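Local coordinates for CELL division protein FTSZ homolog 1 (Methanocaldococcus jannaschii, PDB 2VAP), which binds and hydrolyses GTP and, as a tubulin homologue, probably polymerises into the ring that marks the site of cell division, at residues 69-74 with 85-90; 89-94 with 105-110; 280-285 with 338-343. One frame throughout, in Å; residues are numbered along the deposited sequence.

Interaction 1 (69-74 with 85-90)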
loop_
_atom_site.group_PDB
_atom_site.type_symbol
_atom_site.label_atom_id
_atom_site.label_comp_id
_atom_site.label_asym_id
_atom_site.label_seq_id
_atom_site.Cartn_x
_atom_site.Cartn_y
_atom_site.Cartn_z
ATOM N N ILE A 69 -11.308 -4.269 9.686
ATOM C CA ILE A 69 -12.188 -5.436 9.736
ATOM C C ILE A 69 -11.457 -6.649 10.310
ATOM O O ILE A 69 -10.260 -6.840 10.070
ATOM C CB ILE A 69 -12.846 -5.771 8.359
ATOM C CG1 ILE A 69 -11.841 -6.395 7.385
ATOM C CG2 ILE A 69 -13.528 -4.530 7.759
ATOM C CD1 ILE A 69 -12.489 -7.180 6.252
ATOM N N ASN A 70 -12.183 -7.453 11.082
ATOM C CA ASN A 70 -11.608 -8.637 11.712
ATOM C C ASN A 70 -12.689 -9.609 12.154
ATOM O O ASN A 70 -13.826 -9.211 12.416
ATOM C CB ASN A 70 -10.749 -8.241 12.919
ATOM C CG ASN A 70 -9.587 -9.198 13.162
ATOM O OD1 ASN A 70 -9.691 -10.406 12.942
ATOM N ND2 ASN A 70 -8.470 -8.652 13.624
ATOM N N THR A 71 -12.322 -10.886 12.220
ATOM C CA THR A 71 -13.168 -11.919 12.809
ATOM C C THR A 71 -12.921 -11.979 14.313
ATOM O O THR A 71 -13.769 -12.453 15.070
ATOM C CB THR A 71 -12.854 -13.307 12.224
ATOM O OG1 THR A 71 -11.446 -13.554 12.312
ATOM C CG2 THR A 71 -13.286 -13.396 10.773
ATOM N N ASP A 72 -11.753 -11.495 14.732
ATOM C CA ASP A 72 -11.335 -11.514 16.132
ATOM C C ASP A 72 -11.738 -10.214 16.828
ATOM O O ASP A 72 -11.200 -9.145 16.530
ATOM C CB ASP A 72 -9.816 -11.736 16.217
ATOM C CG ASP A 72 -9.326 -11.976 17.640
ATOM O OD1 ASP A 72 -9.793 -11.289 18.570
ATOM O OD2 ASP A 72 -8.450 -12.847 17.824
ATOM N N ALA A 73 -12.683 -10.323 17.761
ATOM C CA ALA A 73 -13.221 -9.166 18.483
ATOM C C ALA A 73 -12.228 -8.543 19.466
ATOM O O ALA A 73 -12.310 -7.347 19.760
ATOM C CB ALA A 73 -14.514 -9.542 19.199
ATOM N N GLN A 74 -11.302 -9.354 19.974
ATOM C CA GLN A 74 -10.279 -8.876 20.906
ATOM C C GLN A 74 -9.290 -7.962 20.190
ATOM O O GLN A 74 -8.924 -6.906 20.709
ATOM C CB GLN A 74 -9.541 -10.044 21.571
ATOM C CG GLN A 74 -10.441 -11.156 22.119
ATOM C CD GLN A 74 -11.484 -10.657 23.109
ATOM O OE1 GLN A 74 -12.657 -11.017 23.021
ATOM N NE2 GLN A 74 -11.060 -9.824 24.052
ATOM N N ILE A 85 -15.478 -2.982 11.677
ATOM C CA ILE A 85 -16.469 -3.992 11.307
ATOM C C ILE A 85 -16.032 -5.369 11.798
ATOM O O ILE A 85 -14.986 -5.883 11.389
ATOM C CB ILE A 85 -16.719 -4.049 9.772
ATOM C CG1 ILE A 85 -17.100 -2.670 9.220
ATOM C CG2 ILE A 85 -17.807 -5.075 9.440
ATOM C CD1 ILE A 85 -16.996 -2.555 7.705
ATOM N N LEU A 86 -16.836 -5.957 12.680
ATOM C CA LEU A 86 -16.636 -7.341 13.083
ATOM C C LEU A 86 -17.319 -8.244 12.065
ATOM O O LEU A 86 -18.548 -8.318 12.011
ATOM C CB LEU A 86 -17.187 -7.594 14.491
ATOM C CG LEU A 86 -16.931 -8.986 15.078
ATOM C CD1 LEU A 86 -15.464 -9.173 15.459
ATOM C CD2 LEU A 86 -17.827 -9.219 16.274
ATOM N N ILE A 87 -16.512 -8.913 11.247
ATOM C CA ILE A 87 -17.039 -9.784 10.198
ATOM C C ILE A 87 -17.318 -11.196 10.717
ATOM O O ILE A 87 -16.632 -11.685 11.620
ATOM C CB ILE A 87 -16.131 -9.812 8.933
ATOM C CG1 ILE A 87 -14.712 -10.285 9.274
ATOM C CG2 ILE A 87 -16.105 -8.432 8.266
ATOM C CD1 ILE A 87 -13.879 -10.702 8.066
ATOM N N GLY A 88 -18.341 -11.831 10.150
ATOM C CA GLY A 88 -18.742 -13.185 10.537
ATOM C C GLY A 88 -19.290 -13.291 11.947
ATOM O O GLY A 88 -18.941 -14.216 12.686
ATOM N N LYS A 89 -20.151 -12.342 12.316
ATOM C CA LYS A 89 -20.791 -12.318 13.636
ATOM C C LYS A 89 -21.611 -13.578 13.902
ATOM O O LYS A 89 -21.647 -14.077 15.029
ATOM C CB LYS A 89 -21.687 -11.084 13.780
ATOM C CG LYS A 89 -20.943 -9.776 13.985
ATOM C CD LYS A 89 -21.915 -8.616 14.112
ATOM C CE LYS A 89 -21.193 -7.326 14.452
ATOM N NZ LYS A 89 -22.134 -6.176 14.554
ATOM N N LYS A 90 -22.259 -14.083 12.855
ATOM C CA LYS A 90 -23.092 -15.283 12.943
ATOM C C LYS A 90 -22.300 -16.556 12.625
ATOM O O LYS A 90 -22.850 -17.660 12.650
ATOM C CB LYS A 90 -24.298 -15.162 12.002
ATOM C CG LYS A 90 -25.209 -13.974 12.290
ATOM C CD LYS A 90 -26.266 -13.815 11.207
ATOM C CE LYS A 90 -27.054 -12.521 11.371
ATOM N NZ LYS A 90 -27.941 -12.535 12.568
HETATM O O HOH W 1 -16.450 -13.055 14.112
#
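Ile69 and Ile85 lie side by side on one face of the parallel sheet, pointing the same way, with Ile69 CG2 3.8 Å from Ile85 CB. The apolar row continues through Ile87, whose CD1 approaches Ile69 CD1 and whose CG1 lies 3.7 Å from Thr71 CG2. Ile87 carries CG1 between its backbone N and carbonyl carbon (chi1 59°), which lays that methylene against the Asn70 carbonyl; with the chain then extended, CD1 reaches toward Ile69 and Thr71. Branched aliphatic residues suit this face because helices 135-149 and 112-119 cover it. On the opposite face Leu86 reaches over the carbonyls of Asn70 and Thr71, its CD1 3.9 Å from Ala73 CB at the start of helix 73-77; the small alanine lets the leucine methyl come close.

Between these layers runs the backbone pairing of strands 64-70 and 83-86, neighbours in a beta-alpha-beta unit of the Rossmann-like GTPase domain. Asn70 N gives its hydrogen to Ile85 O at 3.2 Å, and Ile87 N reaches Asn70 O at 2.9 Å from 38° above the carbonyl plane. Beyond the strand ends a water bridges Thr71 O and Ile87 O, replacing direct pairing as the chains part.

At the polar edge Asn70 turns its side-chain oxygen onto the chain ahead: OD1 accepts from Asp72 N at 2.9 Å in a nearly straight bond (171°), closing an Asx turn. Asp72 then serves as N-cap of helix 73-77, its OD1 accepting a hydrogen bond from Gln75 N and a weak one from Gln74 N. Thr71 OG1 bonds to the hydroxyl of Thr135, a GTP-binding residue. The contact thus joins an oily sheet core to a polar turn whose backbone amides are bonded by the short side chains of Asn70 and Asp72 beside the nucleotide pocket.

Interaction 2 (89-94 with 105-110)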
loop_
_atom_site.group_PDB
_atom_site.type_symbol
_atom_site.label_atom_id
_atom_site.label_comp_id
_atom_site.label_asym_id
_atom_site.label_seq_id
_atom_site.Cartn_x
_atom_site.Cartn_y
_atom_site.Cartn_z
ATOM N N LYS A 89 -20.151 -12.342 12.316
ATOM C CA LYS A 89 -20.791 -12.318 13.636
ATOM C C LYS A 89 -21.611 -13.578 13.902
ATOM O O LYS A 89 -21.647 -14.077 15.029
ATOM C CB LYS A 89 -21.687 -11.084 13.780
ATOM C CG LYS A 89 -20.943 -9.776 13.985
ATOM C CD LYS A 89 -21.915 -8.616 14.112
ATOM C CE LYS A 89 -21.193 -7.326 14.452
ATOM N NZ LYS A 89 -22.134 -6.176 14.554
ATOM N N LYS A 90 -22.259 -14.083 12.855
ATOM C CA LYS A 90 -23.092 -15.283 12.943
ATOM C C LYS A 90 -22.300 -16.556 12.625
ATOM O O LYS A 90 -22.850 -17.660 12.650
ATOM C CB LYS A 90 -24.298 -15.162 12.002
ATOM C CG LYS A 90 -25.209 -13.974 12.290
ATOM C CD LYS A 90 -26.266 -13.815 11.207
ATOM C CE LYS A 90 -27.054 -12.521 11.371
ATOM N NZ LYS A 90 -27.941 -12.535 12.568
ATOM N N LEU A 91 -21.009 -16.394 12.339
ATOM C CA LEU A 91 -20.154 -17.510 11.940
ATOM C C LEU A 91 -19.162 -17.909 13.034
ATOM O O LEU A 91 -19.135 -19.065 13.458
ATOM C CB LEU A 91 -19.411 -17.176 10.638
ATOM C CG LEU A 91 -18.752 -18.318 9.857
ATOM C CD1 LEU A 91 -19.788 -19.131 9.089
ATOM C CD2 LEU A 91 -17.700 -17.769 8.907
ATOM N N THR A 92 -18.353 -16.952 13.484
ATOM C CA THR A 92 -17.306 -17.229 14.473
ATOM C C THR A 92 -17.497 -16.489 15.798
ATOM O O THR A 92 -16.712 -16.668 16.732
ATOM C CB THR A 92 -15.896 -16.956 13.905
ATOM O OG1 THR A 92 -15.905 -15.739 13.147
ATOM C CG2 THR A 92 -15.463 -18.103 13.008
ATOM N N ARG A 93 -18.543 -15.665 15.871
ATOM C CA ARG A 93 -18.972 -15.007 17.116
ATOM C C ARG A 93 -17.890 -14.134 17.772
ATOM O O ARG A 93 -17.875 -13.960 18.994
ATOM C CB ARG A 93 -19.511 -16.041 18.127
ATOM C CG ARG A 93 -20.328 -17.194 17.526
ATOM C CD ARG A 93 -21.718 -16.764 17.083
ATOM N NE ARG A 93 -22.569 -16.450 18.226
ATOM C CZ ARG A 93 -23.388 -17.313 18.822
ATOM N NH1 ARG A 93 -23.497 -18.563 18.386
ATOM N NH2 ARG A 93 -24.113 -16.915 19.856
ATOM N N GLY A 94 -16.991 -13.587 16.954
ATOM C CA GLY A 94 -15.923 -12.717 17.446
ATOM C C GLY A 94 -14.668 -13.434 17.918
ATOM O O GLY A 94 -13.764 -12.804 18.468
ATOM N N GLU A 105 -12.770 -15.807 4.545
ATOM C CA GLU A 105 -13.527 -15.554 3.318
ATOM C C GLU A 105 -15.034 -15.587 3.568
ATOM O O GLU A 105 -15.756 -14.672 3.163
ATOM C CB GLU A 105 -13.148 -16.572 2.234
ATOM C CG GLU A 105 -13.804 -16.324 0.875
ATOM C CD GLU A 105 -13.498 -17.412 -0.142
ATOM O OE1 GLU A 105 -13.279 -17.074 -1.323
ATOM O OE2 GLU A 105 -13.475 -18.605 0.233
ATOM N N GLU A 106 -15.495 -16.643 4.237
ATOM C CA GLU A 106 -16.914 -16.827 4.540
ATOM C C GLU A 106 -17.444 -15.724 5.459
ATOM O O GLU A 106 -18.578 -15.267 5.299
ATOM C CB GLU A 106 -17.152 -18.209 5.159
ATOM C CG GLU A 106 -18.605 -18.685 5.130
ATOM C CD GLU A 106 -19.107 -19.012 3.729
ATOM O OE1 GLU A 106 -20.301 -18.767 3.456
ATOM O OE2 GLU A 106 -18.315 -19.514 2.901
ATOM N N ALA A 107 -16.614 -15.301 6.411
ATOM C CA ALA A 107 -16.961 -14.224 7.336
ATOM C C ALA A 107 -17.160 -12.894 6.608
ATOM O O ALA A 107 -18.102 -12.156 6.900
ATOM C CB ALA A 107 -15.896 -14.086 8.409
ATOM N N ALA A 108 -16.268 -12.603 5.663
ATOM C CA ALA A 108 -16.345 -11.382 4.864
ATOM C C ALA A 108 -17.574 -11.379 3.957
ATOM O O ALA A 108 -18.235 -10.348 3.806
ATOM C CB ALA A 108 -15.075 -11.201 4.050
ATOM N N LYS A 109 -17.877 -12.535 3.366
ATOM C CA LYS A 109 -19.055 -12.694 2.508
ATOM C C LYS A 109 -20.356 -12.490 3.284
ATOM O O LYS A 109 -21.308 -11.908 2.760
ATOM C CB LYS A 109 -19.049 -14.064 1.824
ATOM C CG LYS A 109 -18.051 -14.184 0.683
ATOM C CD LYS A 109 -18.062 -15.579 0.082
ATOM C CE LYS A 109 -17.093 -15.683 -1.086
ATOM N NZ LYS A 109 -17.092 -17.045 -1.687
ATOM N N GLU A 110 -20.382 -12.966 4.529
ATOM C CA GLU A 110 -21.517 -12.766 5.432
ATOM C C GLU A 110 -21.746 -11.278 5.713
ATOM O O GLU A 110 -22.888 -10.820 5.788
ATOM C CB GLU A 110 -21.290 -13.527 6.745
ATOM C CG GLU A 110 -22.435 -13.426 7.754
ATOM C CD GLU A 110 -22.064 -13.960 9.127
ATOM O OE1 GLU A 110 -21.708 -15.152 9.233
ATOM O OE2 GLU A 110 -22.140 -13.187 10.106
#
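The carboxylate of Glu110 meets residues 89-91 mainly through its two oxygens. OE2 receives the amide of Lys90 on its syn lone pair, the side of the other oxygen, at 2.9 Å from Lys90 N and with an N-H...O angle of 165°. The Lys90 side chain crosses that of Glu110 at about a right angle, and Lys90 CB lies 3.5 Å from the same OE2. The second oxygen, OE1, sits 3.4 Å from Leu91 CB. Lys89 N is also near OE2, at 3.1 Å, but its hydrogen is poorly aimed and makes no bond. A glutamate suits this place because its length, with CG anti to the backbone N (chi1 -178°) and the chain extended beyond, carries the carboxylate from helix 101-110 to a loop amide.

That loop, which leaves strand 83-86 and returns as the helix, is the T3 loop of the tubulin/FtsZ family; farther along it Ala97, Gly98 and Gly99 bind GTP. Leu91 presses the loop onto the helix from the surface side. The side chains of Leu91 and Glu106 cross at about a right angle, and Leu91 CD2 lies 3.8 Å from Glu106 CB and 4.1 Å from Ala107 CB, so that the aliphatic stem of an otherwise charged residue supplies apolar cover. Ala107, small enough to admit the leucine, also touches Thr71 and Ile87. Although Lys90 and Glu110 bear opposite charges, Lys90 NZ stays 6.3 Å from Glu110 OE2.

Interaction 3 (280-285 with 338-343); sequences DGATGA and TGVQSR
A classic beta bulge marks the point where strands 284-291 and 331-338 begin to part in the mixed sheet of the C-terminal domain: Thr283 and Gly284 together face Thr338. Both amides of the bulge turn to one acceptor, Thr338 O, with Thr283 N at 3.1 Å and Gly284 N more weakly at 3.5 Å. The strands proper are closed by Thr338 N, which bonds to Gly284 O at 2.9 Å, almost straight at the hydrogen (173°) though it comes from well above the carbonyl plane.

Three glycines make room here. A side chain at Gly284 would run into Thr338 OG1, and one at Gly339, whose phi is positive, would meet Thr283 OG1. That hydroxyl lies instead 3.5 Å from Gly339 CA, put there by its place between the backbone N and carbonyl carbon of Thr283 (chi1 56°). On the buried side Ala282 CB comes 4.2 Å from Val340 CG1, a small apolar pair; Ala282 also touches Ile337 and Leu311, and Val340 touches Val277.

Toward the surface Arg343 bends back at chi2 (-74°) over the third glycine, Gly281, where a side chain would collide with Arg343 CG. Its NH1 forms a salt bridge to Asp278, while nearby Asp280 pairs with Arg310. Without the guanidinium, as with an alanine here, Asp278 would probably lose this charged mate and the Gly281 backbone its cover. With the arginine in place, Gly281 CA lies 3.6 Å above the guanidinium plane, over its centre.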
loop_
_atom_site.group_PDB
_atom_site.type_symbol
_atom_site.label_atom_id
_atom_site.label_comp_id
_atom_site.label_asym_id
_atom_site.label_seq_id
_atom_site.Cartn_x
_atom_site.Cartn_y
_atom_site.Cartn_z
ATOM N N ASP A 280 13.508 -4.092 -15.231
ATOM C CA ASP A 280 13.455 -3.824 -16.668
ATOM C C ASP A 280 12.097 -4.196 -17.267
ATOM O O ASP A 280 11.721 -3.692 -18.327
ATOM C CB ASP A 280 14.576 -4.572 -17.399
ATOM C CG ASP A 280 15.962 -4.057 -17.035
ATOM O OD1 ASP A 280 16.868 -4.893 -16.834
ATOM O OD2 ASP A 280 16.148 -2.824 -16.950
ATOM N N GLY A 281 11.368 -5.075 -16.580
ATOM C CA GLY A 281 10.041 -5.506 -17.018
ATOM C C GLY A 281 8.916 -4.577 -16.593
ATOM O O GLY A 281 7.744 -4.854 -16.856
ATOM N N ALA A 282 9.276 -3.474 -15.939
ATOM C CA ALA A 282 8.311 -2.484 -15.466
ATOM C C ALA A 282 7.736 -1.653 -16.605
ATOM O O ALA A 282 8.454 -1.268 -17.531
ATOM C CB ALA A 282 8.953 -1.579 -14.439
ATOM N N THR A 283 6.437 -1.374 -16.521
ATOM C CA THR A 283 5.743 -0.559 -17.517
ATOM C C THR A 283 5.259 0.766 -16.926
ATOM O O THR A 283 4.775 1.640 -17.648
ATOM C CB THR A 283 4.547 -1.315 -18.145
ATOM O OG1 THR A 283 3.657 -1.756 -17.112
ATOM C CG2 THR A 283 5.027 -2.517 -18.950
ATOM N N GLY A 284 5.394 0.906 -15.609
ATOM C CA GLY A 284 4.987 2.125 -14.915
ATOM C C GLY A 284 5.636 2.276 -13.552
ATOM O O GLY A 284 6.223 1.328 -13.025
ATOM N N ALA A 285 5.527 3.475 -12.985
ATOM C CA ALA A 285 6.101 3.767 -11.674
ATOM C C ALA A 285 5.434 4.954 -10.995
ATOM O O ALA A 285 5.045 5.922 -11.652
ATOM C CB ALA A 285 7.605 4.010 -11.788
ATOM N N THR A 338 5.302 -0.757 -11.257
ATOM C CA THR A 338 4.113 -1.499 -11.696
ATOM C C THR A 338 4.327 -2.284 -12.992
ATOM O O THR A 338 5.267 -2.020 -13.747
ATOM C CB THR A 338 2.885 -0.567 -11.869
ATOM O OG1 THR A 338 3.133 0.372 -12.923
ATOM C CG2 THR A 338 2.578 0.186 -10.577
ATOM N N GLY A 339 3.442 -3.251 -13.235
ATOM C CA GLY A 339 3.459 -4.050 -14.460
ATOM C C GLY A 339 4.570 -5.082 -14.531
ATOM O O GLY A 339 5.050 -5.402 -15.620
ATOM N N VAL A 340 4.970 -5.613 -13.377
ATOM C CA VAL A 340 6.086 -6.568 -13.311
ATOM C C VAL A 340 5.655 -8.041 -13.341
ATOM O O VAL A 340 6.484 -8.934 -13.142
ATOM C CB VAL A 340 7.018 -6.311 -12.087
ATOM C CG1 VAL A 340 7.695 -4.952 -12.200
ATOM C CG2 VAL A 340 6.261 -6.445 -10.765
ATOM N N GLN A 341 4.371 -8.288 -13.600
ATOM C CA GLN A 341 3.829 -9.655 -13.630
ATOM C C GLN A 341 4.437 -10.539 -14.727
ATOM O O GLN A 341 4.430 -11.766 -14.612
ATOM C CB GLN A 341 2.296 -9.651 -13.726
ATOM C CG GLN A 341 1.710 -9.001 -14.983
ATOM C CD GLN A 341 1.419 -7.518 -14.811
ATOM O OE1 GLN A 341 1.876 -6.884 -13.859
ATOM N NE2 GLN A 341 0.647 -6.960 -15.738
ATOM N N SER A 342 4.958 -9.909 -15.778
ATOM C CA SER A 342 5.585 -10.629 -16.890
ATOM C C SER A 342 6.943 -11.228 -16.514
ATOM O O SER A 342 7.454 -12.108 -17.212
ATOM C CB SER A 342 5.726 -9.715 -18.112
ATOM O OG SER A 342 6.528 -8.585 -17.819
ATOM N N ARG A 343 7.514 -10.753 -15.408
ATOM C CA ARG A 343 8.813 -11.228 -14.932
ATOM C C ARG A 343 8.697 -12.033 -13.632
ATOM O O ARG A 343 9.709 -12.384 -13.017
ATOM C CB ARG A 343 9.779 -10.047 -14.745
ATOM C CG ARG A 343 9.998 -9.186 -15.990
ATOM C CD ARG A 343 10.881 -9.877 -17.022
ATOM N NE ARG A 343 11.030 -9.076 -18.237
ATOM C CZ ARG A 343 12.013 -8.206 -18.456
ATOM N NH1 ARG A 343 12.955 -8.008 -17.543
ATOM N NH2 ARG A 343 12.053 -7.528 -19.595
#

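How the interactions relate
Interactions 1 and 2 are neighbours in the GTPase domain: they share Lys89 and Lys90, their centres are about 7 Å apart, and Ala107 of helix 101-110 packs against Thr71 and Gly88. The first is a buried contact, with isoleucines and parallel strand pairing; the second lies at the surface, where a glutamate takes a loop amide and a leucine covers the helix. A probable hydrogen bond from Ala73 N to Gly94 O further ties them. Interaction 3, its centre about 36 Å from that of interaction 1, belongs to the C-terminal domain. Partly buried, it pairs antiparallel strands, relies on glycines for close approach, and turns to charge at its outer end.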